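Local coordinates for hydrogenase expression/formation protein (hypb) (Archaeoglobus fulgidus, PDB 2WSM) that probably binds and hydrolyses GTP and binds nickel and zinc as a maturation factor for hydrogenase, at residues Val33-Ala38 with Val134-Val139; Glu130-Val135 with Val155-Val160. One frame throughout, in Å; residues are numbered along the deposited sequence.

Overall arrangement
Coming from the N terminus, after helix 12-28 the chain enters strand 31-37 with V33-A38, in the middle of a seven-stranded parallel sheet. Interaction 1 closes a long loop: the chain makes 95 residues of helices and strands before V134-V139 returns beside it. Interaction 2 closes a much shorter one, E130-V135 to V155-V160, with helices 145-148 and 150-154 in the excursion. The two neither nest nor cross; the second starts on the strand where the first ends, and they share V134 and V135. Strand 132-138 therefore lies between strands 31-37 and 158-162, and the pair of contacts ties three adjacent strands of the sheet together in the nucleotide-binding domain.

Interaction 1: residues Val33-Ala38 with Val134-Val139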
loop_
_atom_site.group_PDB
_atom_site.type_symbol
_atom_site.label_atom_id
_atom_site.label_comp_id
_atom_site.label_asym_id
_atom_site.label_seq_id
_atom_site.Cartn_x
_atom_site.Cartn_y
_atom_site.Cartn_z
ATOM N N VAL A 33 -10.744 9.998 -12.751
ATOM C CA VAL A 33 -9.922 8.803 -12.907
ATOM C C VAL A 33 -8.748 8.845 -11.936
ATOM O O VAL A 33 -7.932 9.773 -11.966
ATOM C CB VAL A 33 -9.372 8.695 -14.336
ATOM C CG1 VAL A 33 -8.579 7.389 -14.521
ATOM C CG2 VAL A 33 -10.509 8.801 -15.335
ATOM N N ASN A 34 -8.683 7.836 -11.077
ATOM C CA ASN A 34 -7.591 7.662 -10.145
ATOM C C ASN A 34 -6.485 6.883 -10.855
ATOM O O ASN A 34 -6.629 5.690 -11.116
ATOM C CB ASN A 34 -8.108 6.894 -8.917
ATOM C CG ASN A 34 -7.022 6.558 -7.918
ATOM O OD1 ASN A 34 -5.888 7.010 -8.035
ATOM N ND2 ASN A 34 -7.376 5.762 -6.912
ATOM N N ILE A 35 -5.390 7.554 -11.192
ATOM C CA ILE A 35 -4.330 6.905 -11.962
ATOM C C ILE A 35 -3.164 6.516 -11.085
ATOM O O ILE A 35 -2.404 7.364 -10.620
ATOM C CB ILE A 35 -3.827 7.765 -13.137
ATOM C CG1 ILE A 35 -4.982 8.068 -14.089
ATOM C CG2 ILE A 35 -2.667 7.055 -13.868
ATOM C CD1 ILE A 35 -4.705 9.187 -15.051
ATOM N N MET A 36 -3.024 5.216 -10.884
ATOM C CA MET A 36 -2.042 4.687 -9.952
ATOM C C MET A 36 -0.860 4.068 -10.688
ATOM O O MET A 36 -0.956 3.721 -11.864
ATOM C CB MET A 36 -2.703 3.658 -9.030
ATOM C CG MET A 36 -3.586 4.271 -7.950
ATOM S SD MET A 36 -4.710 3.081 -7.183
ATOM C CE MET A 36 -5.962 2.949 -8.463
ATOM N N GLY A 37 0.259 3.942 -9.989
ATOM C CA GLY A 37 1.444 3.342 -10.567
ATOM C C GLY A 37 2.712 3.875 -9.933
ATOM O O GLY A 37 2.732 4.963 -9.355
ATOM N N ALA A 38 3.779 3.100 -10.044
ATOM C CA ALA A 38 5.048 3.482 -9.461
ATOM C C ALA A 38 5.578 4.723 -10.158
ATOM O O ALA A 38 5.170 5.056 -11.273
ATOM C CB ALA A 38 6.059 2.335 -9.567
ATOM N N VAL A 134 -7.199 3.373 -12.779
ATOM C CA VAL A 134 -6.227 2.881 -13.731
ATOM C C VAL A 134 -4.929 2.578 -12.989
ATOM O O VAL A 134 -4.507 3.332 -12.103
ATOM C CB VAL A 134 -5.999 3.881 -14.887
ATOM C CG1 VAL A 134 -4.929 3.369 -15.843
ATOM C CG2 VAL A 134 -7.306 4.114 -15.641
ATOM N N VAL A 135 -4.320 1.457 -13.330
ATOM C CA VAL A 135 -3.045 1.092 -12.752
ATOM C C VAL A 135 -2.049 0.926 -13.883
ATOM O O VAL A 135 -2.243 0.102 -14.770
ATOM C CB VAL A 135 -3.116 -0.209 -11.914
ATOM C CG1 VAL A 135 -1.760 -0.492 -11.284
ATOM C CG2 VAL A 135 -4.174 -0.100 -10.844
ATOM N N MET A 136 -0.996 1.735 -13.846
ATOM C CA MET A 136 0.018 1.754 -14.882
ATOM C C MET A 136 1.284 1.072 -14.402
ATOM O O MET A 136 1.737 1.309 -13.286
ATOM C CB MET A 136 0.351 3.200 -15.259
ATOM C CG MET A 136 -0.794 3.954 -15.922
ATOM S SD MET A 136 -0.315 5.615 -16.452
ATOM C CE MET A 136 0.884 5.239 -17.725
ATOM N N VAL A 137 1.862 0.234 -15.252
ATOM C CA VAL A 137 3.173 -0.327 -14.972
ATOM C C VAL A 137 4.047 -0.303 -16.229
ATOM O O VAL A 137 3.580 -0.569 -17.340
ATOM C CB VAL A 137 3.073 -1.762 -14.402
ATOM C CG1 VAL A 137 2.609 -2.742 -15.477
ATOM C CG2 VAL A 137 4.399 -2.191 -13.823
ATOM N N SER A 138 5.313 0.034 -16.048
ATOM C CA SER A 138 6.261 0.045 -17.152
ATOM C C SER A 138 7.028 -1.280 -17.175
ATOM O O SER A 138 7.247 -1.883 -16.121
ATOM C CB SER A 138 7.215 1.238 -17.016
ATOM O OG SER A 138 8.471 0.974 -17.617
ATOM N N VAL A 139 7.422 -1.732 -18.368
ATOM C CA VAL A 139 8.153 -2.995 -18.500
ATOM C C VAL A 139 9.522 -2.924 -17.843
ATOM O O VAL A 139 10.113 -3.950 -17.526
ATOM C CB VAL A 139 8.340 -3.456 -19.974
ATOM C CG1 VAL A 139 7.004 -3.818 -20.607
ATOM C CG2 VAL A 139 9.098 -2.409 -20.790
HETATM O O HOH W 1 3.863 0.857 -11.377
#
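V134 has CG1 anti to its backbone N (chi1 178°), which leaves CG2 beside that N, and V33 sets CG1 beside its own carbonyl carbon (chi1 -176°); this brings the two methyls to 3.7 Å, CG1 of V33 against CG2 of V134, with the side chains crossing at a slant. Farther along the same face, the CG2 branch of I35 meets the sulfur of M136, CG2 to SD 3.8 Å, while the end of the M136 side chain leads away. On the other face M36 bends at chi3 (-77°), and its CE comes to 4.3 Å from CG2 of V135. Between these faces runs the parallel ladder of a P-loop NTPase core: V134 N gives to N34 O at 2.9 Å, M36 N to V134 O at 2.7 Å, and M136 N to M36 O at 2.8 Å. All three bonds are nearly straight at hydrogen. G37 would have no room for a CB, which would run into M136 O, and its backbone angles also suit glycine; its position fits the start of a Walker A loop, consistent with its carbonyl receiving K43 NZ. Beyond it the strands part, and a water bridges them, accepting from A38 N at 2.6 Å and donating to M136 O.

Interaction 2: residues Glu130-Val135 with Val155-Val160; sequences ENYRVV and VADLIV
D157 reaches toward strand 132-138 and takes the backbone N of R133 on OD2 at 2.8 Å, using the anti lone pair of that oxygen. The R133 carbonyl is gripped twice in return: D157 N donates to R133 O at 2.8 Å, and L158 N adds a weak bond. Further on the pairing is regular and parallel, V135 N to L158 O at 3.1 Å and V160 N to V135 O at 2.9 Å. The R133 side chain, bent at chi2 and chi3, lays its CD 3.4 Å from V155 O. Its guanidinium carries E130 CG over one face and D157 OD2 at the edge, a long salt bridge from NE, while NH1 pairs with E130 OE1 at 2.8 Å; OE1 also accepts from N34 ND2. On the face that carries V135 and I159, V135 CG2 presses on A156 CB at 3.5 Å, a tight fit. Replacing D157 by an alanine removes the carboxylate and would probably leave the R133 amide without its acceptor and the NE edge of the guanidinium without its distant carboxylate. Where the neighbouring strands begin, the arginine charge is probably balanced by two carboxylates, closely by E130 and more distantly by D157.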
loop_
_atom_site.group_PDB
_atom_site.type_symbol
_atom_site.label_atom_id
_atom_site.label_comp_id
_atom_site.label_asym_id
_atom_site.label_seq_id
_atom_site.Cartn_x
_atom_site.Cartn_y
_atom_site.Cartn_z
ATOM N N GLU A 130 -13.571 8.366 -6.801
ATOM C CA GLU A 130 -13.395 8.328 -8.249
ATOM C C GLU A 130 -14.371 7.403 -8.991
ATOM O O GLU A 130 -14.930 6.474 -8.418
ATOM C CB GLU A 130 -11.953 7.929 -8.583
ATOM C CG GLU A 130 -11.622 6.480 -8.311
ATOM C CD GLU A 130 -11.153 6.221 -6.886
ATOM O OE1 GLU A 130 -10.410 5.244 -6.680
ATOM O OE2 GLU A 130 -11.522 6.975 -5.968
ATOM N N ASN A 131 -14.559 7.683 -10.274
ATOM C CA ASN A 131 -15.347 6.842 -11.174
ATOM C C ASN A 131 -14.594 5.588 -11.658
ATOM O O ASN A 131 -15.175 4.509 -11.764
ATOM C CB ASN A 131 -15.804 7.653 -12.399
ATOM C CG ASN A 131 -16.590 8.898 -12.025
ATOM O OD1 ASN A 131 -16.085 9.795 -11.341
ATOM N ND2 ASN A 131 -17.835 8.968 -12.489
ATOM N N TYR A 132 -13.311 5.740 -11.971
ATOM C CA TYR A 132 -12.510 4.637 -12.493
ATOM C C TYR A 132 -11.089 4.612 -11.943
ATOM O O TYR A 132 -10.512 5.642 -11.618
ATOM C CB TYR A 132 -12.462 4.678 -14.026
ATOM C CG TYR A 132 -13.831 4.608 -14.642
ATOM C CD1 TYR A 132 -14.564 5.766 -14.879
ATOM C CD2 TYR A 132 -14.406 3.384 -14.964
ATOM C CE1 TYR A 132 -15.829 5.709 -15.426
ATOM C CE2 TYR A 132 -15.674 3.313 -15.513
ATOM C CZ TYR A 132 -16.380 4.482 -15.739
ATOM O OH TYR A 132 -17.637 4.428 -16.288
ATOM N N ARG A 133 -10.533 3.414 -11.859
ATOM C CA ARG A 133 -9.174 3.224 -11.393
ATOM C C ARG A 133 -8.315 2.704 -12.539
ATOM O O ARG A 133 -8.659 1.723 -13.198
ATOM C CB ARG A 133 -9.153 2.224 -10.238
ATOM C CG ARG A 133 -9.564 2.801 -8.887
ATOM C CD ARG A 133 -10.650 1.957 -8.214
ATOM N NE ARG A 133 -11.971 2.452 -8.606
ATOM C CZ ARG A 133 -12.797 3.119 -7.803
ATOM N NH1 ARG A 133 -12.465 3.353 -6.538
ATOM N NH2 ARG A 133 -13.967 3.538 -8.262
ATOM N N VAL A 134 -7.199 3.373 -12.779
ATOM C CA VAL A 134 -6.227 2.881 -13.731
ATOM C C VAL A 134 -4.929 2.578 -12.989
ATOM O O VAL A 134 -4.507 3.332 -12.103
ATOM C CB VAL A 134 -5.999 3.881 -14.887
ATOM C CG1 VAL A 134 -4.929 3.369 -15.843
ATOM C CG2 VAL A 134 -7.306 4.114 -15.641
ATOM N N VAL A 135 -4.320 1.457 -13.330
ATOM C CA VAL A 135 -3.045 1.092 -12.752
ATOM C C VAL A 135 -2.049 0.926 -13.883
ATOM O O VAL A 135 -2.243 0.102 -14.770
ATOM C CB VAL A 135 -3.116 -0.209 -11.914
ATOM C CG1 VAL A 135 -1.760 -0.492 -11.284
ATOM C CG2 VAL A 135 -4.174 -0.100 -10.844
ATOM N N VAL A 155 -7.801 -3.812 -8.068
ATOM C CA VAL A 155 -8.759 -2.715 -7.939
ATOM C C VAL A 155 -8.937 -1.963 -9.255
ATOM O O VAL A 155 -9.831 -1.130 -9.390
ATOM C CB VAL A 155 -8.385 -1.732 -6.786
ATOM C CG1 VAL A 155 -8.154 -2.494 -5.479
ATOM C CG2 VAL A 155 -7.157 -0.896 -7.142
ATOM N N ALA A 156 -8.094 -2.286 -10.230
ATOM C CA ALA A 156 -8.085 -1.581 -11.503
ATOM C C ALA A 156 -9.285 -1.903 -12.401
ATOM O O ALA A 156 -9.749 -3.039 -12.452
ATOM C CB ALA A 156 -6.794 -1.861 -12.237
ATOM N N ASP A 157 -9.783 -0.882 -13.095
ATOM C CA ASP A 157 -10.761 -1.066 -14.159
ATOM C C ASP A 157 -10.011 -1.213 -15.476
ATOM O O ASP A 157 -10.496 -1.826 -16.423
ATOM C CB ASP A 157 -11.689 0.142 -14.246
ATOM C CG ASP A 157 -12.534 0.312 -13.012
ATOM O OD1 ASP A 157 -13.333 -0.598 -12.719
ATOM O OD2 ASP A 157 -12.400 1.351 -12.331
ATOM N N LEU A 158 -8.826 -0.618 -15.522
ATOM C CA LEU A 158 -7.984 -0.658 -16.701
ATOM C C LEU A 158 -6.541 -0.732 -16.228
ATOM O O LEU A 158 -6.138 -0.017 -15.315
ATOM C CB LEU A 158 -8.214 0.577 -17.583
ATOM C CG LEU A 158 -7.630 0.552 -19.001
ATOM C CD1 LEU A 158 -8.326 1.570 -19.911
ATOM C CD2 LEU A 158 -6.138 0.801 -18.986
ATOM N N ILE A 159 -5.782 -1.630 -16.833
ATOM C CA ILE A 159 -4.385 -1.817 -16.484
ATOM C C ILE A 159 -3.541 -1.479 -17.704
ATOM O O ILE A 159 -3.778 -2.003 -18.800
ATOM C CB ILE A 159 -4.111 -3.266 -16.050
ATOM C CG1 ILE A 159 -4.880 -3.591 -14.762
ATOM C CG2 ILE A 159 -2.617 -3.499 -15.899
ATOM C CD1 ILE A 159 -4.766 -5.043 -14.296
ATOM N N VAL A 160 -2.575 -0.586 -17.522
ATOM C CA VAL A 160 -1.718 -0.180 -18.625
ATOM C C VAL A 160 -0.317 -0.755 -18.469
ATOM O O VAL A 160 0.387 -0.459 -17.498
ATOM C CB VAL A 160 -1.614 1.351 -18.746
ATOM C CG1 VAL A 160 -0.745 1.737 -19.951
ATOM C CG2 VAL A 160 -2.999 1.973 -18.858
#